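Local coordinates for toxin protein (PDB 6AQK) that probably acts as an ADP-ribosyltransferase toxin, transferring ADP-ribose to target molecules as the C-terminal toxin domain of the insect pathogen protein RHS2, at residues N53-W58 with D75-V80; N100-G105 with W163-E168; M193-L198 with I222-L227. All coordinates share one frame; numbering follows the deposited sequence.

Interaction 1. Residues N53-W58 with D75-V80; sequences NFISKW and DKFIEV
The ring of Phe77 fits among three side chains of the other helix, Phe54, Ile55 and Trp58, and how each is turned decides what it touches. The side chains of Phe54 and Phe77 cross at about a right angle. Their ring planes are inclined at 71°, an oblique pair that is neither a stack nor edge-to-face, and CD2 of Phe54 comes 3.4 Å from CE1 of Phe77, on the rim of the Phe77 ring. Ile55 reaches the same ring through its CG1 branch, 4.0 Å from Phe77 CD1. Trp58 works differently. Its indole swings out toward helix 74-90 because chi1 is -178°, setting CG opposite the backbone N, and presents its six-membered edge to the backbone, CZ3 lying 3.4 Å from CA of Phe77 and CH2 3.7 Å from C of Lys76. Next to CH2, CZ2 of Trp58 lies 3.9 Å from CG2 of Val80. The indole nitrogen is hydrogen-bonded to Tyr29 O of helix 27-39, which, with the packing around the ring, limits its rotation. Phe33 of that helix meets both Phe54 and Trp58 edge-to-face. The segment axes pass 11.1 Å apart at 92°, a wide spacing bridged by large aromatic side chains in the apolar core where helices 27-39, 51-63 and 74-90 pack together.

Interaction 2. Residues N100-G105 with W163-E168; sequences NETFRG and WHFDLE
Antiparallel strand pairing between the first two strands in the order of the five-stranded sheet joins Glu101 to Asp166, Thr102 to Phe165, Phe103 to His164 and Arg104 to Trp163. The backbone bonds alternate along it, from Leu167 N to Asn100 O at one end to Trp163 N to Arg104 O, 2.7 Å long, at the other. On the face carrying Glu101, Phe103, His164 and Asp166, the imidazole is held from two directions. Its NE2 donates to Glu101 OE2 over 2.9 Å, with the carboxylate oxygen in the ring plane of His164, yet the nitrogen approaches that oxygen from 50° above the carboxylate plane. A chi1 of 58° sets CG of Glu101 between its backbone N and carbonyl carbon, and the chain, extended beyond, brings the acid there. Meanwhile CE2 of Phe103 lies over one imidazole face, 3.3 Å from His164 CD2; the near-parallel rings (21°) are slid apart and barely overlap. The other imidazole nitrogen, ND1, is hydrogen-bonded to Tyr207 OH, so both ring nitrogens have partners. This His-carboxylate pair lies on the central sheet of a domain consistent with the ADP-ribosyltransferase fold. The opposite face mixes the rings of Trp163 and Phe165 with the polar ends of Thr102 and Arg104. Arg104, extended from CG to NE, runs alongside Trp163, its CB 3.7 Å from Trp163 CD1, and Asp106 receives both Arg104 NE and Trp163 NE1. Next along, OG1 of Thr102 rests 3.6 Å from Phe165 CB and shares a weak hydrogen bond with Thr147 OG1, while Leu167 CD1 approaches that same hydroxyl at 3.9 Å.

Interaction 3. Residues M193-L198 with I222-L227; sequences MKITSL and IKARML
Ile195 packs on Ala224 and Ile222, and Leu198 on Ile222, on one face of this antiparallel pair. The short side chain of Ala224 lets Ile195 CD1 settle against it, 3.9 Å from Ala224 CB, while CG2 of Ile195 meets CG2 of Ile222 at 4.1 Å. Leu198, lying alongside Ile222, sets its CD2 4.0 Å from that same CG2, which is thus touched by two side chains. At the far end Met193 and Met226 run side by side; bent at chi3 (61°), Met193 brings CE to 3.8 Å from Met226 SD. Leu227 fits its CD1 against the backbone of Met193. Between Ile195 and Ser197 the register slips by one: Thr196 and Ser197 both face Lys223, a classic beta bulge. Lys223 O takes Thr196 N at 2.9 Å and, weakly, Ser197 N at 3.3 Å. Within the bulge, Thr196 CG2 lies 3.9 Å from Arg225 CG; on the face of Lys194 and Arg225, their aliphatic parts lie side by side. Their cationic ends find separate acids, Asp136 for Lys194, Asp166 and Glu168 for Arg225, so the two like charges are probably offset by neighbouring carboxylates, while the methionine and isoleucine face rests on apolar packing.

In the fold
Interactions 2 and 3 belong to one mixed five-stranded sheet, in which strands 161-167 and 220-226 are parallel neighbours, so their centres lie only about 9 Å apart. Arg225 of interaction 3 reaches Asp166 and Glu168 of interaction 2 by salt bridges, and Ile222 packs on Trp163, tying the two strand pairs together on both faces. Interaction 1, formed first along the chain, stands across the chain's centre, its centre about 32 Å from each of the others and touching neither; helix 74-90 leads on to strand 101-106. A helical region and a central sheet are thus built largely from successive parts of one polypeptide, the single chain of the assembly.

Interaction 1. Residues N53-W58 with D75-V80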
loop_
_atom_site.group_PDB
_atom_site.type_symbol
_atom_site.label_atom_id
_atom_site.label_comp_id
_atom_site.label_asym_id
_atom_site.label_seq_id
_atom_site.Cartn_x
_atom_site.Cartn_y
_atom_site.Cartn_z
ATOM N N ASN A 53 6.216 -9.780 22.711
ATOM C CA ASN A 53 4.871 -9.798 22.219
ATOM C C ASN A 53 4.841 -9.468 20.708
ATOM O O ASN A 53 4.019 -10.025 19.998
ATOM C CB ASN A 53 3.924 -8.831 22.972
ATOM C CG ASN A 53 2.488 -9.149 22.665
ATOM O OD1 ASN A 53 2.125 -10.325 22.665
ATOM N ND2 ASN A 53 1.677 -8.126 22.281
ATOM N N PHE A 54 5.667 -8.515 20.281
ATOM C CA PHE A 54 5.695 -8.155 18.866
ATOM C C PHE A 54 6.071 -9.378 18.026
ATOM O O PHE A 54 5.401 -9.768 17.029
ATOM C CB PHE A 54 6.637 -6.980 18.621
ATOM C CG PHE A 54 6.661 -6.559 17.185
ATOM C CD1 PHE A 54 5.716 -5.669 16.703
ATOM C CD2 PHE A 54 7.539 -7.151 16.298
ATOM C CE1 PHE A 54 5.708 -5.341 15.360
ATOM C CE2 PHE A 54 7.497 -6.852 14.931
ATOM C CZ PHE A 54 6.603 -5.945 14.492
ATOM N N ILE A 55 7.155 -10.018 18.430
ATOM C CA ILE A 55 7.661 -11.157 17.694
ATOM C C ILE A 55 6.628 -12.234 17.586
ATOM O O ILE A 55 6.415 -12.803 16.496
ATOM C CB ILE A 55 9.011 -11.641 18.279
ATOM C CG1 ILE A 55 10.094 -10.618 17.929
ATOM C CG2 ILE A 55 9.398 -12.991 17.702
ATOM C CD1 ILE A 55 11.334 -10.638 18.825
ATOM N N SER A 56 5.935 -12.493 18.694
ATOM C CA SER A 56 4.903 -13.503 18.721
ATOM C C SER A 56 3.738 -13.271 17.701
ATOM O O SER A 56 3.345 -14.150 16.894
ATOM C CB SER A 56 4.387 -13.631 20.152
ATOM O OG SER A 56 3.347 -14.580 20.141
ATOM N N LYS A 57 3.259 -12.037 17.681
ATOM C CA LYS A 57 2.251 -11.624 16.730
ATOM C C LYS A 57 2.777 -11.683 15.301
ATOM O O LYS A 57 2.113 -12.176 14.400
ATOM C CB LYS A 57 1.846 -10.161 17.043
ATOM C CG LYS A 57 0.672 -9.631 16.213
ATOM C CD LYS A 57 -0.528 -10.582 16.278
ATOM C CE LYS A 57 -1.805 -9.832 16.562
ATOM N NZ LYS A 57 -2.854 -10.818 16.921
ATOM N N TRP A 58 3.984 -11.147 15.107
ATOM C CA TRP A 58 4.612 -11.153 13.789
ATOM C C TRP A 58 4.695 -12.594 13.247
ATOM O O TRP A 58 4.315 -12.867 12.085
ATOM C CB TRP A 58 5.992 -10.491 13.903
ATOM C CG TRP A 58 6.748 -10.388 12.628
ATOM C CD1 TRP A 58 6.252 -10.355 11.335
ATOM C CD2 TRP A 58 8.151 -10.289 12.530
ATOM N NE1 TRP A 58 7.311 -10.235 10.438
ATOM C CE2 TRP A 58 8.480 -10.187 11.167
ATOM C CE3 TRP A 58 9.176 -10.275 13.484
ATOM C CZ2 TRP A 58 9.827 -10.138 10.729
ATOM C CZ3 TRP A 58 10.456 -10.220 13.068
ATOM C CH2 TRP A 58 10.788 -10.144 11.689
ATOM N N ASP A 75 16.688 -12.370 15.770
ATOM C CA ASP A 75 17.625 -11.975 14.668
ATOM C C ASP A 75 16.890 -11.406 13.445
ATOM O O ASP A 75 17.342 -10.433 12.818
ATOM C CB ASP A 75 18.483 -13.146 14.144
ATOM C CG ASP A 75 19.452 -13.690 15.196
ATOM O OD1 ASP A 75 19.811 -12.947 16.131
ATOM O OD2 ASP A 75 19.841 -14.872 15.084
ATOM N N LYS A 76 15.794 -12.038 13.073
ATOM C CA LYS A 76 15.100 -11.581 11.920
ATOM C C LYS A 76 14.433 -10.242 12.289
ATOM O O LYS A 76 14.381 -9.300 11.461
ATOM C CB LYS A 76 14.150 -12.654 11.432
ATOM C CG LYS A 76 13.667 -12.496 10.026
ATOM C CD LYS A 76 14.784 -12.744 9.061
ATOM C CE LYS A 76 14.275 -12.670 7.642
ATOM N NZ LYS A 76 15.347 -13.019 6.675
ATOM N N PHE A 77 14.026 -10.120 13.566
ATOM C CA PHE A 77 13.430 -8.878 14.066
ATOM C C PHE A 77 14.408 -7.744 13.871
ATOM O O PHE A 77 14.058 -6.675 13.366
ATOM C CB PHE A 77 13.020 -8.981 15.561
ATOM C CG PHE A 77 12.505 -7.676 16.128
ATOM C CD1 PHE A 77 11.192 -7.305 15.952
ATOM C CD2 PHE A 77 13.356 -6.803 16.780
ATOM C CE1 PHE A 77 10.727 -6.064 16.410
ATOM C CE2 PHE A 77 12.911 -5.578 17.244
ATOM C CZ PHE A 77 11.588 -5.203 17.059
ATOM N N ILE A 78 15.648 -7.963 14.305
ATOM C CA ILE A 78 16.673 -6.914 14.198
ATOM C C ILE A 78 16.991 -6.573 12.756
ATOM O O ILE A 78 17.135 -5.396 12.428
ATOM C CB ILE A 78 17.949 -7.268 15.010
ATOM C CG1 ILE A 78 17.612 -7.326 16.511
ATOM C CG2 ILE A 78 19.040 -6.223 14.762
ATOM C CD1 ILE A 78 17.154 -6.006 17.127
ATOM N N GLU A 79 17.056 -7.594 11.900
ATOM C CA GLU A 79 17.346 -7.357 10.496
ATOM C C GLU A 79 16.265 -6.462 9.808
ATOM O O GLU A 79 16.601 -5.475 9.093
ATOM C CB GLU A 79 17.538 -8.683 9.800
ATOM C CG GLU A 79 17.884 -8.656 8.306
ATOM C CD GLU A 79 17.627 -10.014 7.645
ATOM O OE1 GLU A 79 17.603 -11.059 8.319
ATOM O OE2 GLU A 79 17.430 -10.060 6.426
ATOM N N VAL A 80 15.003 -6.828 10.019
ATOM C CA VAL A 80 13.876 -6.149 9.400
ATOM C C VAL A 80 13.794 -4.702 9.914
ATOM O O VAL A 80 13.678 -3.779 9.139
ATOM C CB VAL A 80 12.581 -6.940 9.541
ATOM C CG1 VAL A 80 11.382 -6.049 9.083
ATOM C CG2 VAL A 80 12.679 -8.278 8.784
#

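Interaction 2. Residues N100-G105 with W163-E168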
loop_
_atom_site.group_PDB
_atom_site.type_symbol
_atom_site.label_atom_id
_atom_site.label_comp_id
_atom_site.label_asym_id
_atom_site.label_seq_id
_atom_site.Cartn_x
_atom_site.Cartn_y
_atom_site.Cartn_z
ATOM N N ASN A 100 2.284 12.517 -12.758
ATOM C CA ASN A 100 1.220 13.249 -12.059
ATOM C C ASN A 100 0.275 12.368 -11.256
ATOM O O ASN A 100 -0.420 12.860 -10.391
ATOM C CB ASN A 100 0.296 14.007 -13.048
ATOM C CG ASN A 100 0.989 15.159 -13.721
ATOM O OD1 ASN A 100 1.900 15.794 -13.135
ATOM N ND2 ASN A 100 0.579 15.436 -14.975
ATOM N N GLU A 101 0.273 11.090 -11.558
ATOM C CA GLU A 101 -0.754 10.169 -11.032
ATOM C C GLU A 101 -0.238 8.728 -11.141
ATOM O O GLU A 101 0.499 8.367 -12.071
ATOM C CB GLU A 101 -2.116 10.328 -11.735
ATOM C CG GLU A 101 -2.053 10.118 -13.222
ATOM C CD GLU A 101 -3.366 10.306 -13.990
ATOM O OE1 GLU A 101 -3.300 9.954 -15.203
ATOM O OE2 GLU A 101 -4.402 10.766 -13.443
ATOM N N THR A 102 -0.651 7.935 -10.170
ATOM C CA THR A 102 -0.368 6.496 -10.156
ATOM C C THR A 102 -1.628 5.762 -9.651
ATOM O O THR A 102 -2.647 6.389 -9.307
ATOM C CB THR A 102 0.799 6.126 -9.297
ATOM O OG1 THR A 102 0.498 6.412 -7.916
ATOM C CG2 THR A 102 1.993 6.789 -9.751
ATOM N N PHE A 103 -1.597 4.430 -9.761
ATOM C CA PHE A 103 -2.702 3.597 -9.561
ATOM C C PHE A 103 -2.274 2.391 -8.818
ATOM O O PHE A 103 -1.149 1.908 -8.983
ATOM C CB PHE A 103 -3.376 3.139 -10.906
ATOM C CG PHE A 103 -3.717 4.289 -11.783
ATOM C CD1 PHE A 103 -2.783 4.764 -12.687
ATOM C CD2 PHE A 103 -4.959 4.869 -11.718
ATOM C CE1 PHE A 103 -3.048 5.908 -13.429
ATOM C CE2 PHE A 103 -5.257 5.992 -12.504
ATOM C CZ PHE A 103 -4.284 6.505 -13.359
ATOM N N ARG A 104 -3.175 1.934 -7.975
ATOM C CA ARG A 104 -2.956 0.681 -7.236
ATOM C C ARG A 104 -4.169 -0.201 -7.190
ATOM O O ARG A 104 -5.259 0.243 -6.920
ATOM C CB ARG A 104 -2.536 1.015 -5.782
ATOM C CG ARG A 104 -2.283 -0.231 -4.952
ATOM C CD ARG A 104 -1.735 0.165 -3.574
ATOM N NE ARG A 104 -1.750 -1.007 -2.710
ATOM C CZ ARG A 104 -0.753 -1.871 -2.553
ATOM N NH1 ARG A 104 0.431 -1.707 -3.126
ATOM N NH2 ARG A 104 -0.939 -2.891 -1.784
ATOM N N GLY A 105 -3.945 -1.537 -7.303
ATOM C CA GLY A 105 -4.972 -2.519 -7.184
ATOM C C GLY A 105 -4.836 -3.221 -5.859
ATOM O O GLY A 105 -3.735 -3.516 -5.434
ATOM N N TRP A 163 -7.005 2.251 -6.290
ATOM C CA TRP A 163 -6.715 3.601 -5.897
ATOM C C TRP A 163 -6.257 4.427 -7.096
ATOM O O TRP A 163 -5.510 3.966 -7.933
ATOM C CB TRP A 163 -5.565 3.626 -4.897
ATOM C CG TRP A 163 -5.616 2.740 -3.696
ATOM C CD1 TRP A 163 -5.485 1.385 -3.656
ATOM C CD2 TRP A 163 -5.704 3.171 -2.286
ATOM N NE1 TRP A 163 -5.495 0.931 -2.352
ATOM C CE2 TRP A 163 -5.616 1.995 -1.494
ATOM C CE3 TRP A 163 -5.860 4.399 -1.640
ATOM C CZ2 TRP A 163 -5.636 2.033 -0.107
ATOM C CZ3 TRP A 163 -5.856 4.431 -0.264
ATOM C CH2 TRP A 163 -5.786 3.243 0.488
ATOM N N HIS A 164 -6.686 5.677 -7.130
ATOM C CA HIS A 164 -6.236 6.620 -8.130
ATOM C C HIS A 164 -5.618 7.755 -7.366
ATOM O O HIS A 164 -6.316 8.532 -6.706
ATOM C CB HIS A 164 -7.412 7.116 -8.966
ATOM C CG HIS A 164 -7.016 8.085 -10.021
ATOM N ND1 HIS A 164 -7.935 8.780 -10.763
ATOM C CD2 HIS A 164 -5.793 8.489 -10.443
ATOM C CE1 HIS A 164 -7.299 9.552 -11.628
ATOM N NE2 HIS A 164 -5.998 9.387 -11.459
ATOM N N PHE A 165 -4.295 7.814 -7.462
ATOM C CA PHE A 165 -3.461 8.775 -6.748
ATOM C C PHE A 165 -3.132 9.969 -7.610
ATOM O O PHE A 165 -2.661 9.840 -8.731
ATOM C CB PHE A 165 -2.196 8.111 -6.323
ATOM C CG PHE A 165 -2.417 7.087 -5.228
ATOM C CD1 PHE A 165 -2.952 7.452 -3.997
ATOM C CD2 PHE A 165 -2.071 5.773 -5.430
ATOM C CE1 PHE A 165 -3.202 6.508 -3.014
ATOM C CE2 PHE A 165 -2.342 4.846 -4.476
ATOM C CZ PHE A 165 -2.847 5.195 -3.279
ATOM N N ASP A 166 -3.454 11.124 -7.059
ATOM C CA ASP A 166 -2.962 12.421 -7.556
ATOM C C ASP A 166 -1.687 12.782 -6.790
ATOM O O ASP A 166 -1.713 12.958 -5.575
ATOM C CB ASP A 166 -4.086 13.453 -7.344
ATOM C CG ASP A 166 -3.696 14.856 -7.729
ATOM O OD1 ASP A 166 -2.691 15.035 -8.442
ATOM O OD2 ASP A 166 -4.432 15.795 -7.326
ATOM N N LEU A 167 -0.584 12.893 -7.517
ATOM C CA LEU A 167 0.709 13.169 -6.868
ATOM C C LEU A 167 0.926 14.676 -6.743
ATOM O O LEU A 167 1.085 15.310 -7.713
ATOM C CB LEU A 167 1.817 12.508 -7.638
ATOM C CG LEU A 167 2.104 11.067 -7.255
ATOM C CD1 LEU A 167 0.899 10.194 -7.022
ATOM C CD2 LEU A 167 3.085 10.445 -8.239
ATOM N N GLU A 168 0.980 15.216 -5.535
ATOM C CA GLU A 168 1.184 16.695 -5.378
ATOM C C GLU A 168 2.700 16.936 -5.514
ATOM O O GLU A 168 3.492 16.078 -5.114
ATOM C CB GLU A 168 0.752 17.170 -4.021
ATOM C CG GLU A 168 -0.767 17.180 -3.819
ATOM C CD GLU A 168 -1.181 17.843 -2.494
ATOM O OE1 GLU A 168 -0.330 18.172 -1.606
ATOM O OE2 GLU A 168 -2.401 18.026 -2.332
#

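Interaction 3. Residues M193-L198 with I222-L227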
loop_
_atom_site.group_PDB
_atom_site.type_symbol
_atom_site.label_atom_id
_atom_site.label_comp_id
_atom_site.label_asym_id
_atom_site.label_seq_id
_atom_site.Cartn_x
_atom_site.Cartn_y
_atom_site.Cartn_z
ATOM N N MET A 193 -1.202 10.752 2.957
ATOM C CA MET A 193 -2.175 10.880 1.874
ATOM C C MET A 193 -3.490 11.475 2.402
ATOM O O MET A 193 -3.828 11.362 3.580
ATOM C CB MET A 193 -2.412 9.556 1.187
ATOM C CG MET A 193 -3.085 8.479 1.994
ATOM S SD MET A 193 -3.460 6.951 1.037
ATOM C CE MET A 193 -1.818 6.478 0.571
ATOM N N LYS A 194 -4.224 12.089 1.498
ATOM C CA LYS A 194 -5.519 12.676 1.796
ATOM C C LYS A 194 -6.548 11.961 0.947
ATOM O O LYS A 194 -6.414 12.026 -0.256
ATOM C CB LYS A 194 -5.469 14.158 1.477
ATOM C CG LYS A 194 -6.762 14.905 1.736
ATOM C CD LYS A 194 -6.526 16.293 1.165
ATOM C CE LYS A 194 -7.771 17.156 1.059
ATOM N NZ LYS A 194 -8.024 17.760 2.395
ATOM N N ILE A 195 -7.450 11.223 1.584
ATOM C CA ILE A 195 -8.518 10.526 0.880
ATOM C C ILE A 195 -9.523 11.618 0.516
ATOM O O ILE A 195 -10.043 12.322 1.417
ATOM C CB ILE A 195 -9.223 9.475 1.723
ATOM C CG1 ILE A 195 -8.207 8.506 2.386
ATOM C CG2 ILE A 195 -10.262 8.705 0.866
ATOM C CD1 ILE A 195 -7.251 7.856 1.425
ATOM N N THR A 196 -9.818 11.735 -0.777
ATOM C CA THR A 196 -10.800 12.706 -1.192
ATOM C C THR A 196 -12.127 12.159 -1.643
ATOM O O THR A 196 -13.127 12.902 -1.626
ATOM C CB THR A 196 -10.256 13.638 -2.273
ATOM O OG1 THR A 196 -9.990 12.880 -3.449
ATOM C CG2 THR A 196 -8.925 14.223 -1.794
ATOM N N SER A 197 -12.199 10.897 -2.042
ATOM C CA SER A 197 -13.462 10.364 -2.597
ATOM C C SER A 197 -13.459 8.851 -2.563
ATOM O O SER A 197 -12.391 8.225 -2.860
ATOM C CB SER A 197 -13.581 10.772 -4.068
ATOM O OG SER A 197 -14.872 10.397 -4.440
ATOM N N LEU A 198 -14.607 8.244 -2.256
ATOM C CA LEU A 198 -14.808 6.801 -2.451
ATOM C C LEU A 198 -15.897 6.671 -3.455
ATOM O O LEU A 198 -16.894 7.429 -3.366
ATOM C CB LEU A 198 -15.239 6.107 -1.207
ATOM C CG LEU A 198 -14.362 6.413 -0.020
ATOM C CD1 LEU A 198 -15.025 5.765 1.177
ATOM C CD2 LEU A 198 -12.918 5.951 -0.292
ATOM N N ILE A 222 -10.789 4.332 -4.782
ATOM C CA ILE A 222 -10.346 5.288 -3.767
ATOM C C ILE A 222 -9.536 6.359 -4.478
ATOM O O ILE A 222 -8.507 6.093 -4.995
ATOM C CB ILE A 222 -9.518 4.633 -2.669
ATOM C CG1 ILE A 222 -10.251 3.414 -2.078
ATOM C CG2 ILE A 222 -9.179 5.677 -1.641
ATOM C CD1 ILE A 222 -9.340 2.599 -1.169
ATOM N N LYS A 223 -10.004 7.609 -4.459
ATOM C CA LYS A 223 -9.235 8.749 -4.915
ATOM C C LYS A 223 -8.543 9.398 -3.713
ATOM O O LYS A 223 -9.175 9.703 -2.714
ATOM C CB LYS A 223 -10.155 9.795 -5.552
ATOM C CG LYS A 223 -10.864 9.214 -6.769
ATOM C CD LYS A 223 -11.551 10.247 -7.653
ATOM C CE LYS A 223 -10.577 11.126 -8.424
ATOM N NZ LYS A 223 -11.386 12.246 -9.030
ATOM N N ALA A 224 -7.253 9.644 -3.874
ATOM C CA ALA A 224 -6.421 10.213 -2.847
ATOM C C ALA A 224 -5.296 11.034 -3.425
ATOM O O ALA A 224 -4.874 10.829 -4.566
ATOM C CB ALA A 224 -5.848 9.104 -1.990
ATOM N N ARG A 225 -4.778 11.963 -2.614
ATOM C CA ARG A 225 -3.672 12.801 -2.970
ATOM C C ARG A 225 -2.501 12.401 -2.195
ATOM O O ARG A 225 -2.626 12.177 -0.993
ATOM C CB ARG A 225 -3.980 14.256 -2.639
ATOM C CG ARG A 225 -5.336 14.718 -3.143
ATOM C CD ARG A 225 -5.679 16.179 -2.751
ATOM N NE ARG A 225 -4.715 17.170 -3.228
ATOM C CZ ARG A 225 -4.559 17.564 -4.498
ATOM N NH1 ARG A 225 -5.287 17.042 -5.477
ATOM N NH2 ARG A 225 -3.647 18.490 -4.800
ATOM N N MET A 226 -1.363 12.252 -2.872
ATOM C CA MET A 226 -0.100 11.942 -2.140
ATOM C C MET A 226 0.510 13.310 -1.758
ATOM O O MET A 226 0.692 14.138 -2.598
ATOM C CB MET A 226 0.821 11.130 -3.020
ATOM C CG MET A 226 0.209 9.804 -3.457
ATOM S SD MET A 226 -0.123 8.773 -2.014
ATOM C CE MET A 226 0.364 7.137 -2.577
ATOM N N LEU A 227 0.754 13.516 -0.485
ATOM C CA LEU A 227 1.122 14.843 0.063
ATOM C C LEU A 227 2.625 14.952 0.203
ATOM O O LEU A 227 3.307 13.915 0.278
ATOM C CB LEU A 227 0.505 15.027 1.456
ATOM C CG LEU A 227 -1.027 14.819 1.563
ATOM C CD1 LEU A 227 -1.577 14.967 2.982
ATOM C CD2 LEU A 227 -1.722 15.753 0.600
#